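Binding domain (Hc) of Paraclostridial Mosquitocidal Protein 1 (Paraclostridium bifermentans, PDB 6HOX) forms the receptor-binding part of a clostridial neurotoxin that targets Anopheles mosquitoes, probably serving in nerve-cell targeting and in transcytosis across host epithelium. Local coordinates at residues L29-D34 with K61-N66; W94-R99 with F218-Q223; S163-H168 with R250-E255. All blocks are in the same frame, centred on the assembly; numbering follows the deposited sequence.

Contact 1 of 3, residues L29-D34 with K61-N66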
loop_
_atom_site.group_PDB
_atom_site.type_symbol
_atom_site.label_atom_id
_atom_site.label_comp_id
_atom_site.label_asym_id
_atom_site.label_seq_id
_atom_site.Cartn_x
_atom_site.Cartn_y
_atom_site.Cartn_z
ATOM N N LEU A 29 8.548 -9.861 14.035
ATOM C CA LEU A 29 7.918 -11.020 13.449
ATOM C C LEU A 29 7.932 -10.869 11.927
ATOM O O LEU A 29 7.405 -9.886 11.392
ATOM C CB LEU A 29 6.481 -11.126 13.963
ATOM C CG LEU A 29 5.654 -12.272 13.401
ATOM C CD1 LEU A 29 6.169 -13.612 13.889
ATOM C CD2 LEU A 29 4.190 -12.100 13.767
ATOM N N GLY A 30 8.508 -11.869 11.254
ATOM C CA GLY A 30 8.579 -11.870 9.806
ATOM C C GLY A 30 8.922 -13.243 9.277
ATOM O O GLY A 30 8.870 -14.246 10.015
ATOM N N VAL A 31 9.276 -13.281 7.991
ATOM C CA VAL A 31 9.606 -14.510 7.305
ATOM C C VAL A 31 11.078 -14.438 6.937
ATOM O O VAL A 31 11.518 -13.436 6.418
ATOM C CB VAL A 31 8.759 -14.705 6.033
ATOM C CG1 VAL A 31 9.225 -15.909 5.219
ATOM C CG2 VAL A 31 7.277 -14.800 6.360
ATOM N N GLU A 32 11.804 -15.527 7.165
ATOM C CA GLU A 32 13.151 -15.644 6.649
ATOM C C GLU A 32 13.396 -17.089 6.223
ATOM O O GLU A 32 13.109 -17.998 6.973
ATOM C CB GLU A 32 14.155 -15.235 7.719
ATOM C CG GLU A 32 15.542 -14.987 7.172
ATOM C CD GLU A 32 16.582 -15.114 8.260
ATOM O OE1 GLU A 32 17.242 -14.093 8.572
ATOM O OE2 GLU A 32 16.692 -16.225 8.821
ATOM N N SER A 33 13.912 -17.278 5.006
ATOM C CA SER A 33 14.213 -18.617 4.496
ATOM C C SER A 33 13.011 -19.539 4.710
ATOM O O SER A 33 13.144 -20.576 5.377
ATOM C CB SER A 33 15.428 -19.196 5.178
ATOM O OG SER A 33 16.562 -18.372 4.989
ATOM N N ASP A 34 11.843 -19.129 4.194
ATOM C CA ASP A 34 10.635 -19.970 4.140
ATOM C C ASP A 34 10.037 -20.245 5.521
ATOM O O ASP A 34 9.182 -21.105 5.609
ATOM C CB ASP A 34 10.901 -21.362 3.557
ATOM C CG ASP A 34 11.437 -21.357 2.138
ATOM O OD1 ASP A 34 11.193 -20.354 1.416
ATOM O OD2 ASP A 34 12.095 -22.363 1.765
ATOM N N LYS A 61 8.573 -12.329 1.325
ATOM C CA LYS A 61 7.390 -13.048 1.759
ATOM C C LYS A 61 6.768 -12.385 3.003
ATOM O O LYS A 61 7.424 -11.683 3.764
ATOM C CB LYS A 61 7.748 -14.512 2.032
ATOM C CG LYS A 61 8.341 -15.252 0.840
ATOM C CD LYS A 61 7.301 -15.664 -0.183
ATOM C CE LYS A 61 7.882 -16.554 -1.263
ATOM N NZ LYS A 61 6.924 -16.800 -2.375
ATOM N N THR A 62 5.475 -12.636 3.191
ATOM C CA THR A 62 4.748 -12.113 4.323
ATOM C C THR A 62 3.848 -13.207 4.903
ATOM O O THR A 62 3.455 -14.146 4.224
ATOM C CB THR A 62 3.954 -10.865 3.915
ATOM O OG1 THR A 62 3.450 -10.239 5.095
ATOM C CG2 THR A 62 2.821 -11.176 2.962
ATOM N N ILE A 63 3.513 -13.031 6.178
ATOM C CA ILE A 63 2.542 -13.847 6.847
ATOM C C ILE A 63 1.149 -13.479 6.339
ATOM O O ILE A 63 0.833 -12.302 6.120
ATOM C CB ILE A 63 2.647 -13.648 8.369
ATOM C CG1 ILE A 63 3.978 -14.177 8.905
ATOM C CG2 ILE A 63 1.434 -14.261 9.051
ATOM C CD1 ILE A 63 4.418 -13.542 10.213
ATOM N N ARG A 64 0.321 -14.515 6.170
ATOM C CA ARG A 64 -1.085 -14.369 5.891
ATOM C C ARG A 64 -1.888 -15.151 6.944
ATOM O O ARG A 64 -1.660 -16.349 7.145
ATOM C CB ARG A 64 -1.409 -14.865 4.481
ATOM C CG ARG A 64 -2.905 -14.963 4.211
ATOM C CD ARG A 64 -3.253 -15.348 2.776
ATOM N NE ARG A 64 -4.676 -15.652 2.613
ATOM C CZ ARG A 64 -5.359 -15.557 1.478
ATOM N NH1 ARG A 64 -4.779 -15.087 0.385
ATOM N NH2 ARG A 64 -6.619 -15.956 1.441
ATOM N N LEU A 65 -2.809 -14.450 7.613
ATOM C CA LEU A 65 -3.751 -15.013 8.572
ATOM C C LEU A 65 -5.146 -15.076 7.944
ATOM O O LEU A 65 -5.650 -14.070 7.482
ATOM C CB LEU A 65 -3.787 -14.112 9.804
ATOM C CG LEU A 65 -2.494 -14.034 10.616
ATOM C CD1 LEU A 65 -2.669 -13.096 11.809
ATOM C CD2 LEU A 65 -2.075 -15.408 11.109
ATOM N N ASN A 66 -5.760 -16.259 7.989
ATOM C CA ASN A 66 -7.076 -16.567 7.447
ATOM C C ASN A 66 -8.067 -16.697 8.605
ATOM O O ASN A 66 -7.672 -16.726 9.757
ATOM C CB ASN A 66 -7.040 -17.850 6.604
ATOM C CG ASN A 66 -6.175 -17.685 5.372
ATOM O OD1 ASN A 66 -6.190 -16.628 4.740
ATOM N ND2 ASN A 66 -5.409 -18.710 5.027
HETATM O O HOH W 1 8.927 -11.141 6.435
#

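Contact 2 of 3, residues W94-R99 with F218-Q223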
loop_
_atom_site.group_PDB
_atom_site.type_symbol
_atom_site.label_atom_id
_atom_site.label_comp_id
_atom_site.label_asym_id
_atom_site.label_seq_id
_atom_site.Cartn_x
_atom_site.Cartn_y
_atom_site.Cartn_z
ATOM N N TRP A 94 3.679 -3.632 9.276
ATOM C CA TRP A 94 3.060 -3.519 7.973
ATOM C C TRP A 94 1.814 -4.395 7.973
ATOM O O TRP A 94 1.881 -5.550 8.412
ATOM C CB TRP A 94 4.031 -3.954 6.880
ATOM C CG TRP A 94 5.053 -2.920 6.536
ATOM C CD1 TRP A 94 6.364 -2.889 6.914
ATOM C CD2 TRP A 94 4.841 -1.755 5.721
ATOM N NE1 TRP A 94 6.987 -1.796 6.375
ATOM C CE2 TRP A 94 6.081 -1.086 5.630
ATOM C CE3 TRP A 94 3.735 -1.228 5.037
ATOM C CZ2 TRP A 94 6.227 0.101 4.915
ATOM C CZ3 TRP A 94 3.891 -0.067 4.308
ATOM C CH2 TRP A 94 5.122 0.582 4.248
ATOM N N ILE A 95 0.711 -3.840 7.469
ATOM C CA ILE A 95 -0.542 -4.541 7.360
ATOM C C ILE A 95 -1.143 -4.299 5.975
ATOM O O ILE A 95 -1.059 -3.197 5.415
ATOM C CB ILE A 95 -1.512 -4.135 8.487
ATOM C CG1 ILE A 95 -2.593 -5.204 8.676
ATOM C CG2 ILE A 95 -2.104 -2.754 8.260
ATOM C CD1 ILE A 95 -3.527 -4.933 9.847
ATOM N N ARG A 96 -1.740 -5.353 5.423
ATOM C CA ARG A 96 -2.536 -5.255 4.230
ATOM C C ARG A 96 -3.877 -5.928 4.515
ATOM O O ARG A 96 -3.934 -7.149 4.686
ATOM C CB ARG A 96 -1.813 -5.895 3.043
ATOM C CG ARG A 96 -2.430 -5.577 1.688
ATOM C CD ARG A 96 -1.676 -6.246 0.562
ATOM N NE ARG A 96 -2.297 -6.055 -0.744
ATOM C CZ ARG A 96 -1.882 -6.643 -1.863
ATOM N NH1 ARG A 96 -0.958 -7.585 -1.815
ATOM N NH2 ARG A 96 -2.407 -6.310 -3.030
ATOM N N VAL A 97 -4.915 -5.101 4.617
ATOM C CA VAL A 97 -6.271 -5.498 4.879
ATOM C C VAL A 97 -7.084 -5.405 3.600
ATOM O O VAL A 97 -7.053 -4.365 2.943
ATOM C CB VAL A 97 -6.895 -4.597 5.953
ATOM C CG1 VAL A 97 -8.336 -4.982 6.247
ATOM C CG2 VAL A 97 -6.043 -4.570 7.218
ATOM N N PRO A 98 -7.883 -6.442 3.237
ATOM C CA PRO A 98 -8.649 -6.421 1.989
ATOM C C PRO A 98 -9.555 -5.187 1.891
ATOM O O PRO A 98 -10.029 -4.679 2.902
ATOM C CB PRO A 98 -9.466 -7.721 2.042
ATOM C CG PRO A 98 -8.585 -8.628 2.871
ATOM C CD PRO A 98 -8.063 -7.711 3.962
ATOM N N ARG A 99 -9.774 -4.727 0.663
ATOM C CA ARG A 99 -10.631 -3.603 0.396
ATOM C C ARG A 99 -12.052 -3.920 0.851
ATOM O O ARG A 99 -12.617 -4.965 0.532
ATOM C CB ARG A 99 -10.695 -3.234 -1.087
ATOM C CG ARG A 99 -11.240 -1.831 -1.302
ATOM C CD ARG A 99 -12.098 -1.750 -2.536
ATOM N NE ARG A 99 -13.309 -2.531 -2.376
ATOM C CZ ARG A 99 -13.676 -3.505 -3.187
ATOM N NH1 ARG A 99 -12.979 -3.745 -4.281
ATOM N NH2 ARG A 99 -14.737 -4.236 -2.900
ATOM N N PHE A 218 -9.095 -12.124 5.521
ATOM C CA PHE A 218 -7.727 -12.558 5.690
ATOM C C PHE A 218 -6.852 -11.309 5.764
ATOM O O PHE A 218 -7.167 -10.274 5.173
ATOM C CB PHE A 218 -7.302 -13.496 4.554
ATOM C CG PHE A 218 -7.168 -12.845 3.190
ATOM C CD1 PHE A 218 -8.278 -12.620 2.392
ATOM C CD2 PHE A 218 -5.928 -12.450 2.706
ATOM C CE1 PHE A 218 -8.148 -12.022 1.142
ATOM C CE2 PHE A 218 -5.791 -11.875 1.450
ATOM C CZ PHE A 218 -6.908 -11.649 0.675
ATOM N N ILE A 219 -5.746 -11.407 6.491
ATOM C CA ILE A 219 -4.875 -10.263 6.672
ATOM C C ILE A 219 -3.454 -10.690 6.333
ATOM O O ILE A 219 -3.063 -11.806 6.626
ATOM C CB ILE A 219 -4.972 -9.740 8.118
ATOM C CG1 ILE A 219 -6.408 -9.372 8.500
ATOM C CG2 ILE A 219 -4.009 -8.592 8.344
ATOM C CD1 ILE A 219 -6.943 -8.163 7.796
ATOM N N ARG A 220 -2.691 -9.781 5.734
ATOM C CA ARG A 220 -1.269 -9.982 5.551
ATOM C C ARG A 220 -0.540 -9.014 6.482
ATOM O O ARG A 220 -0.902 -7.827 6.582
ATOM C CB ARG A 220 -0.921 -9.872 4.062
ATOM C CG ARG A 220 -1.448 -11.058 3.269
ATOM C CD ARG A 220 -1.566 -10.826 1.779
ATOM N NE ARG A 220 -2.682 -9.976 1.438
ATOM C CZ ARG A 220 -3.072 -9.712 0.193
ATOM N NH1 ARG A 220 -2.437 -10.275 -0.827
ATOM N NH2 ARG A 220 -4.100 -8.905 -0.020
ATOM N N LEU A 221 0.475 -9.543 7.169
ATOM C CA LEU A 221 1.128 -8.871 8.300
ATOM C C LEU A 221 2.640 -9.113 8.216
ATOM O O LEU A 221 3.076 -10.253 8.040
ATOM C CB LEU A 221 0.511 -9.446 9.580
ATOM C CG LEU A 221 0.808 -8.725 10.895
ATOM C CD1 LEU A 221 0.121 -7.360 10.955
ATOM C CD2 LEU A 221 0.382 -9.597 12.071
ATOM N N ASP A 222 3.435 -8.043 8.320
ATOM C CA ASP A 222 4.872 -8.148 8.179
ATOM C C ASP A 222 5.587 -7.154 9.106
ATOM O O ASP A 222 5.123 -6.053 9.355
ATOM C CB ASP A 222 5.295 -7.992 6.712
ATOM C CG ASP A 222 6.713 -8.492 6.448
ATOM O OD1 ASP A 222 7.144 -9.425 7.174
ATOM O OD2 ASP A 222 7.388 -7.937 5.546
ATOM N N GLN A 223 6.763 -7.561 9.588
ATOM C CA GLN A 223 7.622 -6.732 10.431
ATOM C C GLN A 223 6.807 -6.207 11.628
ATOM O O GLN A 223 6.795 -4.993 11.898
ATOM C CB GLN A 223 8.248 -5.586 9.634
ATOM C CG GLN A 223 9.015 -6.030 8.384
ATOM C CD GLN A 223 10.208 -6.888 8.732
ATOM O OE1 GLN A 223 10.314 -8.044 8.333
ATOM N NE2 GLN A 223 11.096 -6.344 9.536
HETATM O O HOH W 2 -4.797 -9.154 2.946
#

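Contact 3 of 3, residues S163-H168 with R250-E255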
loop_
_atom_site.group_PDB
_atom_site.type_symbol
_atom_site.label_atom_id
_atom_site.label_comp_id
_atom_site.label_asym_id
_atom_site.label_seq_id
_atom_site.Cartn_x
_atom_site.Cartn_y
_atom_site.Cartn_z
ATOM N N SER A 163 -8.370 -1.147 2.344
ATOM C CA SER A 163 -8.098 -0.604 1.019
ATOM C C SER A 163 -7.375 -1.622 0.124
ATOM O O SER A 163 -7.237 -1.386 -1.097
ATOM C CB SER A 163 -7.233 0.605 1.166
ATOM O OG SER A 163 -5.996 0.241 1.747
ATOM N N ASN A 164 -6.839 -2.683 0.744
ATOM C CA ASN A 164 -5.946 -3.671 0.129
ATOM C C ASN A 164 -4.572 -3.085 -0.219
ATOM O O ASN A 164 -3.783 -3.744 -0.926
ATOM C CB ASN A 164 -6.531 -4.314 -1.125
ATOM C CG ASN A 164 -5.976 -5.699 -1.373
ATOM O OD1 ASN A 164 -5.730 -6.441 -0.428
ATOM N ND2 ASN A 164 -5.771 -6.051 -2.635
ATOM N N ILE A 165 -4.256 -1.899 0.311
ATOM C CA ILE A 165 -2.955 -1.250 0.120
ATOM C C ILE A 165 -2.119 -1.453 1.389
ATOM O O ILE A 165 -2.618 -1.317 2.488
ATOM C CB ILE A 165 -3.129 0.242 -0.230
ATOM C CG1 ILE A 165 -3.965 0.440 -1.492
ATOM C CG2 ILE A 165 -1.777 0.938 -0.361
ATOM C CD1 ILE A 165 -4.530 1.823 -1.641
ATOM N N TRP A 166 -0.831 -1.764 1.221
ATOM C CA TRP A 166 0.115 -1.892 2.363
ATOM C C TRP A 166 0.192 -0.579 3.152
ATOM O O TRP A 166 0.534 0.456 2.585
ATOM C CB TRP A 166 1.506 -2.300 1.872
ATOM C CG TRP A 166 1.639 -3.767 1.593
ATOM C CD1 TRP A 166 1.683 -4.388 0.379
ATOM C CD2 TRP A 166 1.789 -4.803 2.580
ATOM N NE1 TRP A 166 1.846 -5.735 0.545
ATOM C CE2 TRP A 166 1.921 -6.020 1.884
ATOM C CE3 TRP A 166 1.838 -4.815 3.980
ATOM C CZ2 TRP A 166 2.076 -7.238 2.540
ATOM C CZ3 TRP A 166 1.995 -6.023 4.630
ATOM C CH2 TRP A 166 2.109 -7.218 3.918
ATOM N N ARG A 167 -0.104 -0.655 4.452
ATOM C CA ARG A 167 -0.036 0.468 5.381
ATOM C C ARG A 167 0.943 0.134 6.511
ATOM O O ARG A 167 0.958 -0.989 7.019
ATOM C CB ARG A 167 -1.390 0.743 6.043
ATOM C CG ARG A 167 -2.550 0.992 5.092
ATOM C CD ARG A 167 -2.347 2.174 4.169
ATOM N NE ARG A 167 -3.609 2.504 3.521
ATOM C CZ ARG A 167 -3.761 3.150 2.364
ATOM N NH1 ARG A 167 -2.721 3.618 1.683
ATOM N NH2 ARG A 167 -4.993 3.319 1.907
ATOM N N HIS A 168 1.727 1.130 6.925
ATOM C CA HIS A 168 2.641 0.960 8.022
ATOM C C HIS A 168 2.025 1.636 9.230
ATOM O O HIS A 168 1.685 2.820 9.159
ATOM C CB HIS A 168 4.031 1.534 7.740
ATOM C CG HIS A 168 4.987 1.185 8.828
ATOM N ND1 HIS A 168 5.280 2.050 9.851
ATOM C CD2 HIS A 168 5.658 0.045 9.097
ATOM C CE1 HIS A 168 6.109 1.467 10.698
ATOM N NE2 HIS A 168 6.332 0.228 10.275
ATOM N N ARG A 250 7.306 0.965 -7.164
ATOM C CA ARG A 250 6.245 0.268 -6.485
ATOM C C ARG A 250 5.004 0.194 -7.367
ATOM O O ARG A 250 4.750 1.070 -8.204
ATOM C CB ARG A 250 5.896 1.013 -5.190
ATOM C CG ARG A 250 7.045 1.086 -4.203
ATOM C CD ARG A 250 7.081 -0.143 -3.338
ATOM N NE ARG A 250 8.268 -0.143 -2.503
ATOM C CZ ARG A 250 8.687 -1.197 -1.835
ATOM N NH1 ARG A 250 7.893 -2.244 -1.711
ATOM N NH2 ARG A 250 9.897 -1.203 -1.307
ATOM N N ASP A 251 4.227 -0.865 -7.150
ATOM C CA ASP A 251 2.895 -0.950 -7.689
ATOM C C ASP A 251 1.905 -0.273 -6.732
ATOM O O ASP A 251 2.262 0.204 -5.662
ATOM C CB ASP A 251 2.511 -2.390 -8.046
ATOM C CG ASP A 251 2.290 -3.342 -6.885
ATOM O OD1 ASP A 251 2.036 -2.865 -5.753
ATOM O OD2 ASP A 251 2.357 -4.566 -7.135
ATOM N N PHE A 252 0.656 -0.204 -7.190
ATOM C CA PHE A 252 -0.448 0.465 -6.552
ATOM C C PHE A 252 -0.653 -0.030 -5.108
ATOM O O PHE A 252 -1.091 0.762 -4.238
ATOM C CB PHE A 252 -1.699 0.213 -7.396
ATOM C CG PHE A 252 -2.943 0.878 -6.875
ATOM C CD1 PHE A 252 -3.217 2.203 -7.195
ATOM C CD2 PHE A 252 -3.809 0.196 -6.044
ATOM C CE1 PHE A 252 -4.354 2.822 -6.713
ATOM C CE2 PHE A 252 -4.945 0.817 -5.556
ATOM C CZ PHE A 252 -5.224 2.119 -5.903
ATOM N N TRP A 253 -0.372 -1.323 -4.874
ATOM C CA TRP A 253 -0.571 -1.964 -3.593
ATOM C C TRP A 253 0.587 -1.680 -2.626
ATOM O O TRP A 253 0.438 -1.953 -1.421
ATOM C CB TRP A 253 -0.738 -3.475 -3.757
ATOM C CG TRP A 253 -1.766 -3.927 -4.749
ATOM C CD1 TRP A 253 -1.541 -4.772 -5.798
ATOM C CD2 TRP A 253 -3.173 -3.613 -4.772
ATOM N NE1 TRP A 253 -2.707 -5.017 -6.466
ATOM C CE2 TRP A 253 -3.729 -4.327 -5.861
ATOM C CE3 TRP A 253 -4.019 -2.840 -3.969
ATOM C CZ2 TRP A 253 -5.082 -4.246 -6.198
ATOM C CZ3 TRP A 253 -5.359 -2.751 -4.308
ATOM C CH2 TRP A 253 -5.880 -3.452 -5.402
ATOM N N GLY A 254 1.739 -1.221 -3.148
ATOM C CA GLY A 254 2.945 -0.974 -2.344
ATOM C C GLY A 254 3.991 -2.085 -2.424
ATOM O O GLY A 254 4.965 -2.072 -1.636
ATOM N N GLU A 255 3.808 -3.014 -3.374
ATOM C CA GLU A 255 4.736 -4.114 -3.648
ATOM C C GLU A 255 5.682 -3.721 -4.778
ATOM O O GLU A 255 5.434 -2.766 -5.503
ATOM C CB GLU A 255 3.949 -5.393 -3.918
ATOM C CG GLU A 255 3.001 -5.698 -2.768
ATOM C CD GLU A 255 2.588 -7.151 -2.641
ATOM O OE1 GLU A 255 2.558 -7.853 -3.666
ATOM O OE2 GLU A 255 2.281 -7.563 -1.515
#

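Contact 1 of 3, residues L29-D34 with K61-N66
L29 and I63 meet through methyl and methine carbons alone. The delta methyl of I63 pushes into the fork of L29, with I63 CD1 3.6 Å from L29 CG and 3.8 Å from L29 CD2, and the two side chains run at about a right angle to each other. On L29 the fork is brought there by a first torsion that sets CG opposite the backbone N (chi1 178°), although the bond leaving CA does not itself head for the other strand. V31 supplies the second apolar touch. Its CG1 lies 3.8 Å from K61 CB, while its other methyl, CG2, rests over the T62-I63 peptide and is 4.2 Å from I63 CG1. I36 of strand 35-38 packs against L29, V31 and I63, and I54 against V31 and K61.

The two strands belong to one antiparallel sheet of the concanavalin-like N-terminal half of the binding domain. Both pair with strand 218-227 along the same edge, one after the other, L29 with F224 and I63 with L221; strand 89-96 takes its other edge. Segments 29-32 and 61-66 are not paired with each other: their axes come no closer than 6.0 Å and make an angle of 125°, well short of antiparallel.

Polar contact is indirect, since no hydrogen bond joins the segments. Water 1 spans the gap instead, accepting from V31 N at 2.7 Å and lying 3.1 Å from K61 O, toward which it can donate. Of the K61 side chain, CB makes the contact; the chain bends at chi2 and carries NZ to a salt bridge with D56. Further along, R64 NE donates almost straight (173°) to N66 OD1, a bond in the guanidinium plane that uses an in-plane lone pair of the amide oxygen, while R64 NH1 pairs with E442.

Contact 2 of 3, residues W94-R99 with F218-Q223
P98 sets its ring against F218 at one end of the strand pair. CG is the bump, 4.0 Å from the centroid of the F218 ring and 19° off its normal, a CH-pi contact over the face; P98 CD sits 3.0 Å from F218 O. Beside it, the end of I219 fills the notch between the two methyls of V97, with I219 CD1 3.7 Å from V97 CG2. The CG2 branch of I219 goes to I95 instead and meets CG1; L221 CD1 also comes to I95 CG1, at 4.1 Å. One branch of I219 thus fills the V97 notch, and the other lies along the I95 side chain.

Strands 94-96 and 218-223 are neighbours in an antiparallel sheet of the concanavalin-like half. W94-D222 and R96-R220 are hydrogen-bonded pairs flanking the non-hydrogen-bonded pair I95-L221; R96 N reaches R220 O at 2.9 Å, and R220 N returns the bond to R96 O.

On the face bearing W94, R96, R220 and D222, the two arginines stack flat, guanidinium centres 3.9 Å apart and planes 8° from parallel. The R96 chain runs out extended, whereas R220 bends at chi3 (-74°) to lay its group alongside. F218 CE2 lies over the opposite face of R220, so that group is sandwiched. Water 2 links R220 NE, 2.7 Å away, to R96 O.

Stacked cations imply compensation nearby: R220 NH2 is salt-bridged to D441 and R96 NE donates to N164 O, which probably offsets much of the repulsion.

Contact 3 of 3, residues S163-H168 with R250-E255
W253 is sandwiched: the amide of N164 lies over one face of its indole, with ND2 3.6 Å above the plane and the amide turned 65° to it, and CD2 of F252 lies over the opposite face. F252 and W253 sit in a type I beta turn, D251 to G254, in the loop after helix 233-241, where the C-terminal, trefoil-type half of the binding domain meets the concanavalin-like half that carries segment 163-168. At the W253 indole edge stand S163 O and I165 CG1. The W166 ring, by contrast, is met at its edge by the carboxylate of E255, the two planes only 24° apart.

D251 OD1 holds the turn, receiving E255 N at 3.0 Å, and R250 NH1 donates to G254 O. Across the contact, W166 N donates to W253 O at 2.9 Å. G254 adopts a positive phi and packs close to W166. N164 ND2 and W253 NE1 have further partners in D441 and S439.

W166 NE1 donates a hydrogen bond to E255 OE2 at 2.8 Å, 171° at the hydrogen, in the indole plane and on the anti lone pair of the oxygen.

How the contacts relate
Contacts 1 and 2 share strand 218-227 and one sheet: contact 1 joins two strands that follow each other along one edge of it, and contact 2 pairs strand 89-96 to the other edge. Contact 3 ties the end of that sheet to the other half of the binding domain, its centre about 2 Å from the centre of the chain, against 10 Å for contact 2 and 17 Å for contact 1. Contact 1 has the only exposed touching residue, K61, and its chemistry is apolar plus one water; contact 2 combines backbone pairing with stacked arginines; contact 3 relies on aromatic faces, one indole and one backbone hydrogen bond. R96 reaches both segments of contact 3, through N164 O and the W253 ring.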